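Long-range contacts in Ser-thr phosphatase MSPP (Mycobacterium smegmatis, PDB 2JFR), which probably removes phosphate from phosphoserine and phosphothreonine residues of proteins, as a metal-dependent phosphatase of the PPM (PP2C) family: residues D179-S185 with T227-L233; L196-A201 with R212-V216. One frame throughout, in Å; residues are numbered along the deposited sequence.

Contact 1: D179-S185 with T227-L233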
# COMPACT_ATOMS: atom_id res chain seq x y z
N ASP A 179 -18.30 -3.67 -0.13
CA ASP A 179 -17.18 -2.80 -0.45
C ASP A 179 -16.03 -3.60 -1.00
O ASP A 179 -15.86 -4.80 -0.75
CB ASP A 179 -16.74 -2.03 0.78
CG ASP A 179 -17.67 -1.02 1.32
OD1 ASP A 179 -18.55 -0.55 0.58
OD2 ASP A 179 -17.49 -0.66 2.48
N ARG A 180 -15.17 -2.91 -1.73
CA ARG A 180 -13.91 -3.41 -2.18
C ARG A 180 -12.82 -2.51 -1.62
O ARG A 180 -12.96 -1.29 -1.67
CB ARG A 180 -13.84 -3.48 -3.70
CG ARG A 180 -12.49 -3.79 -4.27
CD ARG A 180 -12.56 -3.97 -5.78
NE ARG A 180 -13.12 -5.29 -6.08
CZ ARG A 180 -13.35 -5.72 -7.30
NH1 ARG A 180 -13.11 -4.95 -8.34
NH2 ARG A 180 -13.85 -6.92 -7.46
N LEU A 181 -11.75 -3.11 -1.11
CA LEU A 181 -10.58 -2.35 -0.71
C LEU A 181 -9.48 -2.59 -1.74
O LEU A 181 -9.34 -3.69 -2.26
CB LEU A 181 -10.09 -2.78 0.67
CG LEU A 181 -11.10 -2.64 1.78
CD1 LEU A 181 -10.49 -3.10 3.09
CD2 LEU A 181 -11.59 -1.19 1.93
N LEU A 182 -8.70 -1.56 -1.99
CA LEU A 182 -7.54 -1.62 -2.87
C LEU A 182 -6.38 -1.03 -2.17
O LEU A 182 -6.45 0.14 -1.74
CB LEU A 182 -7.84 -0.85 -4.16
CG LEU A 182 -6.59 -0.59 -5.09
CD1 LEU A 182 -6.05 -1.86 -5.64
CD2 LEU A 182 -7.00 0.36 -6.24
N ILE A 183 -5.28 -1.76 -2.07
CA ILE A 183 -4.01 -1.21 -1.64
C ILE A 183 -3.15 -1.11 -2.90
O ILE A 183 -3.07 -2.09 -3.65
CB ILE A 183 -3.29 -2.05 -0.59
CG1 ILE A 183 -4.21 -2.50 0.54
CG2 ILE A 183 -2.11 -1.27 -0.06
CD1 ILE A 183 -3.55 -3.50 1.47
N SER A 184 -2.49 0.00 -3.15
CA SER A 184 -1.66 0.13 -4.32
C SER A 184 -0.37 0.83 -3.97
O SER A 184 -0.33 1.71 -3.13
CB SER A 184 -2.40 0.91 -5.36
OG SER A 184 -1.71 0.94 -6.59
N SER A 185 0.69 0.50 -4.72
CA SER A 185 1.83 1.39 -4.76
C SER A 185 1.44 2.63 -5.57
O SER A 185 0.47 2.67 -6.32
CB SER A 185 3.08 0.73 -5.28
OG SER A 185 2.91 0.34 -6.63
N THR A 227 1.86 -2.14 -8.11
CA THR A 227 1.44 -3.32 -7.35
C THR A 227 0.12 -3.01 -6.71
O THR A 227 -0.06 -1.95 -6.13
CB THR A 227 2.51 -3.66 -6.31
OG1 THR A 227 3.73 -3.88 -7.01
CG2 THR A 227 2.17 -4.90 -5.50
N VAL A 228 -0.81 -3.95 -6.80
CA VAL A 228 -2.16 -3.79 -6.32
C VAL A 228 -2.61 -5.05 -5.58
O VAL A 228 -2.31 -6.18 -5.96
CB VAL A 228 -3.11 -3.45 -7.47
CG1 VAL A 228 -2.83 -2.08 -8.03
CG2 VAL A 228 -3.10 -4.50 -8.58
N VAL A 229 -3.38 -4.81 -4.52
CA VAL A 229 -4.03 -5.85 -3.74
C VAL A 229 -5.49 -5.44 -3.61
O VAL A 229 -5.79 -4.34 -3.13
CB VAL A 229 -3.40 -6.00 -2.37
CG1 VAL A 229 -4.14 -7.06 -1.54
CG2 VAL A 229 -1.92 -6.33 -2.48
N VAL A 230 -6.40 -6.32 -4.06
CA VAL A 230 -7.83 -6.08 -4.02
C VAL A 230 -8.45 -7.04 -3.06
O VAL A 230 -8.16 -8.25 -3.11
CB VAL A 230 -8.42 -6.21 -5.45
CG1 VAL A 230 -9.93 -6.33 -5.44
CG2 VAL A 230 -8.03 -5.04 -6.28
N ILE A 231 -9.34 -6.55 -2.21
CA ILE A 231 -10.04 -7.36 -1.20
C ILE A 231 -11.52 -7.07 -1.33
O ILE A 231 -11.95 -5.91 -1.20
CB ILE A 231 -9.56 -7.00 0.22
CG1 ILE A 231 -8.03 -7.01 0.38
CG2 ILE A 231 -10.20 -7.94 1.21
CD1 ILE A 231 -7.53 -5.99 1.31
N ASP A 232 -12.33 -8.11 -1.57
CA ASP A 232 -13.78 -8.01 -1.65
C ASP A 232 -14.39 -8.40 -0.31
O ASP A 232 -14.11 -9.50 0.15
CB ASP A 232 -14.32 -8.88 -2.78
CG ASP A 232 -14.26 -8.17 -4.11
OD1 ASP A 232 -14.34 -6.94 -4.18
OD2 ASP A 232 -14.12 -8.93 -5.10
N LEU A 233 -15.22 -7.53 0.25
CA LEU A 233 -15.76 -7.73 1.58
C LEU A 233 -17.22 -8.25 1.50
O LEU A 233 -17.99 -7.86 0.61
CB LEU A 233 -15.75 -6.43 2.37
CG LEU A 233 -14.37 -5.82 2.54
CD1 LEU A 233 -14.45 -4.49 3.26
CD2 LEU A 233 -13.40 -6.78 3.21
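Arg180 and Asp232 face each other as a non-hydrogen-bonded pair of antiparallel strands and join their charged ends side-on. In the conformer of Asp232 described here, Arg180 NE reaches Asp232 OD1 at 2.8 Å, and Arg180 NH2 meets the syn lone pair of Asp232 OD2 at 3.1 Å in a nearly straight bond. Guanidinium and carboxylate are almost coplanar, 27° apart. CG of Arg180 stands anti to its backbone N (chi1 171°), and a bend at chi3 (-77°) turns the guanidinium over Val230, whose CG1 lies 3.4 Å from Arg180 NE on one face. On the same side of the sheet as Arg180 and Asp232, Leu182 CD1 packs against Val228 CB and Val230 CG2, 3.8 Å from each. The other face carries Leu181, Ile183, Val229 and Ile231; the last three pack on Tyr32 or Val34 of strand 31-38. Between the faces runs a regular ladder: Leu181 pairs with Ile231 and Ile183 with Val229, each exchanging two N-H···O bonds. Ser185 N continues it to Thr227 O at 2.9 Å, and Thr227 N returns to Ser185 OG at 3.1 Å. Asp23 OD2 in turn binds both hydroxyls, while Arg180 NH1 is held by the Ser203 carbonyl. The Ser185-Thr227 end lies beside Asp36 and Asp186, which bind manganese. The chemistry thus implies a hydrogen-bonded ladder with one wholly apolar face, a side-on arginine-aspartate salt bridge at one end and a serine-threonine cluster bordering the metal centre at the other.

Contact 2: L196-A201 with R212-V216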
# COMPACT_ATOMS: atom_id res chain seq x y z
N LEU A 196 -10.21 5.57 -16.15
CA LEU A 196 -9.87 4.19 -16.55
C LEU A 196 -9.30 3.38 -15.40
O LEU A 196 -9.55 2.18 -15.31
CB LEU A 196 -8.96 4.41 -17.75
CG LEU A 196 -8.62 3.08 -18.40
CD1 LEU A 196 -9.84 2.45 -19.03
CD2 LEU A 196 -7.54 3.34 -19.43
N ILE A 197 -8.60 4.03 -14.46
CA ILE A 197 -8.22 3.35 -13.22
C ILE A 197 -9.46 2.84 -12.50
O ILE A 197 -9.50 1.70 -12.05
CB ILE A 197 -7.36 4.24 -12.31
CG1 ILE A 197 -6.02 4.58 -12.98
CG2 ILE A 197 -7.17 3.58 -10.96
CD1 ILE A 197 -5.24 5.65 -12.26
N VAL A 198 -10.47 3.69 -12.36
CA VAL A 198 -11.68 3.30 -11.67
C VAL A 198 -12.39 2.20 -12.40
O VAL A 198 -12.90 1.26 -11.78
CB VAL A 198 -12.58 4.52 -11.42
CG1 VAL A 198 -13.91 4.03 -10.81
CG2 VAL A 198 -11.87 5.52 -10.51
N ASP A 199 -12.43 2.28 -13.74
CA ASP A 199 -13.04 1.19 -14.56
C ASP A 199 -12.34 -0.17 -14.25
O ASP A 199 -12.97 -1.19 -14.02
CB ASP A 199 -12.95 1.56 -16.03
CG ASP A 199 -13.31 0.48 -16.99
OD1 ASP A 199 -14.52 0.21 -16.94
OD2 ASP A 199 -12.48 -0.03 -17.81
N ALA A 200 -11.00 -0.13 -14.23
CA ALA A 200 -10.28 -1.36 -13.90
C ALA A 200 -10.58 -1.81 -12.48
O ALA A 200 -10.80 -3.00 -12.20
CB ALA A 200 -8.78 -1.12 -14.11
N ALA A 201 -10.56 -0.89 -11.52
CA ALA A 201 -10.69 -1.19 -10.11
C ALA A 201 -12.08 -1.74 -9.76
O ALA A 201 -12.19 -2.37 -8.71
CB ALA A 201 -10.42 0.02 -9.28
N ARG A 212 -6.20 -5.79 -14.83
CA ARG A 212 -6.53 -4.58 -15.56
C ARG A 212 -5.87 -3.36 -14.95
O ARG A 212 -5.47 -2.45 -15.70
CB ARG A 212 -8.03 -4.41 -15.65
CG ARG A 212 -8.68 -5.53 -16.48
CD ARG A 212 -10.11 -5.23 -16.77
NE ARG A 212 -10.35 -4.02 -17.52
CZ ARG A 212 -11.43 -3.25 -17.28
NH1 ARG A 212 -12.40 -3.43 -16.39
NH2 ARG A 212 -11.47 -2.23 -18.04
N LEU A 213 -5.74 -3.30 -13.64
CA LEU A 213 -5.10 -2.17 -13.00
C LEU A 213 -3.65 -2.01 -13.43
O LEU A 213 -3.19 -0.95 -13.80
CB LEU A 213 -5.19 -2.24 -11.49
CG LEU A 213 -6.58 -1.93 -10.92
CD1 LEU A 213 -6.73 -2.48 -9.53
CD2 LEU A 213 -6.83 -0.42 -10.97
N VAL A 214 -2.90 -3.13 -13.41
CA VAL A 214 -1.51 -2.97 -13.81
C VAL A 214 -1.44 -2.76 -15.31
O VAL A 214 -0.54 -2.01 -15.75
CB VAL A 214 -0.63 -4.14 -13.32
CG1 VAL A 214 -0.64 -4.23 -11.80
CG2 VAL A 214 -1.05 -5.45 -13.94
N GLU A 215 -2.34 -3.28 -16.12
CA GLU A 215 -2.35 -2.95 -17.55
C GLU A 215 -2.62 -1.48 -17.79
O GLU A 215 -1.97 -0.89 -18.65
CB GLU A 215 -3.37 -3.82 -18.26
CG GLU A 215 -3.02 -5.31 -18.28
CD GLU A 215 -4.09 -6.23 -18.87
OE1 GLU A 215 -5.18 -5.68 -19.26
OE2 GLU A 215 -3.93 -7.48 -19.03
N VAL A 216 -3.56 -0.89 -17.07
CA VAL A 216 -3.84 0.52 -17.22
C VAL A 216 -2.55 1.33 -16.94
O VAL A 216 -2.20 2.25 -17.68
CB VAL A 216 -4.99 0.94 -16.32
CG1 VAL A 216 -5.07 2.45 -16.21
CG2 VAL A 216 -6.29 0.35 -16.88
O HOH W 1 -15.02 -2.40 -17.99
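Asp199 and Arg212 form the salt bridge between two antiparallel helices, with Arg212 NH2 at a modelled 2.4 Å from Asp199 OD2, too short to be taken literally. OD2 lies at the guanidinium edge, yet the carboxylate is turned 78° from the guanidinium plane, so the two groups do not make a flat, two-pronged pair. A water bridges them a second time, donating to Asp199 OD1 at 2.9 Å and weakly accepting from Arg212 NH1, which also binds Ser203 OG. A bend at chi3 (60°) folds the arginine back so that one guanidinium face lies over Ala200 CA. Below the salt bridge, Ala200 CB points at the partner helix and touches Arg212 CB at 3.7 Å, as well as Leu213 CD2 and Val216 CG2. Leu213 CD2 also reaches the Ile197 carbonyl O (3.6 Å) and Ala201 CB. Val216 spreads its two methyls, CG1 to Ile197 CG1 and CG2 to Leu196 CG in the conformer described. The axes run 8.6 Å apart at 160°, consistent with the small Ala200 side chain at the interface. Helix 194-201 rests on Met123 of strand 122-125, whereas helix 206-219 sets Val214 against strands 5-13 and 226-233, so the pair lies across the outer side of that sheet.

From the N terminus, strand 5-13 comes first and later becomes the edge neighbour of strand 226-233. The chain then builds the second sheet and strands 115-119 and 122-125 before reaching strand 180-184. From there it leaves the sheet through helices 194-201 and 206-219, which close a short hairpin at contact 2, and returns as strand 226-233 to close the longer loop of contact 1. Contact 2 is therefore nested within contact 1. The two also touch: Arg180 NH1 probably donates to Ala201 O at 2.8 Å, and Leu182 and Val228 pack against Leu213. Together they tie the helical excursion onto the sheet from which it departs.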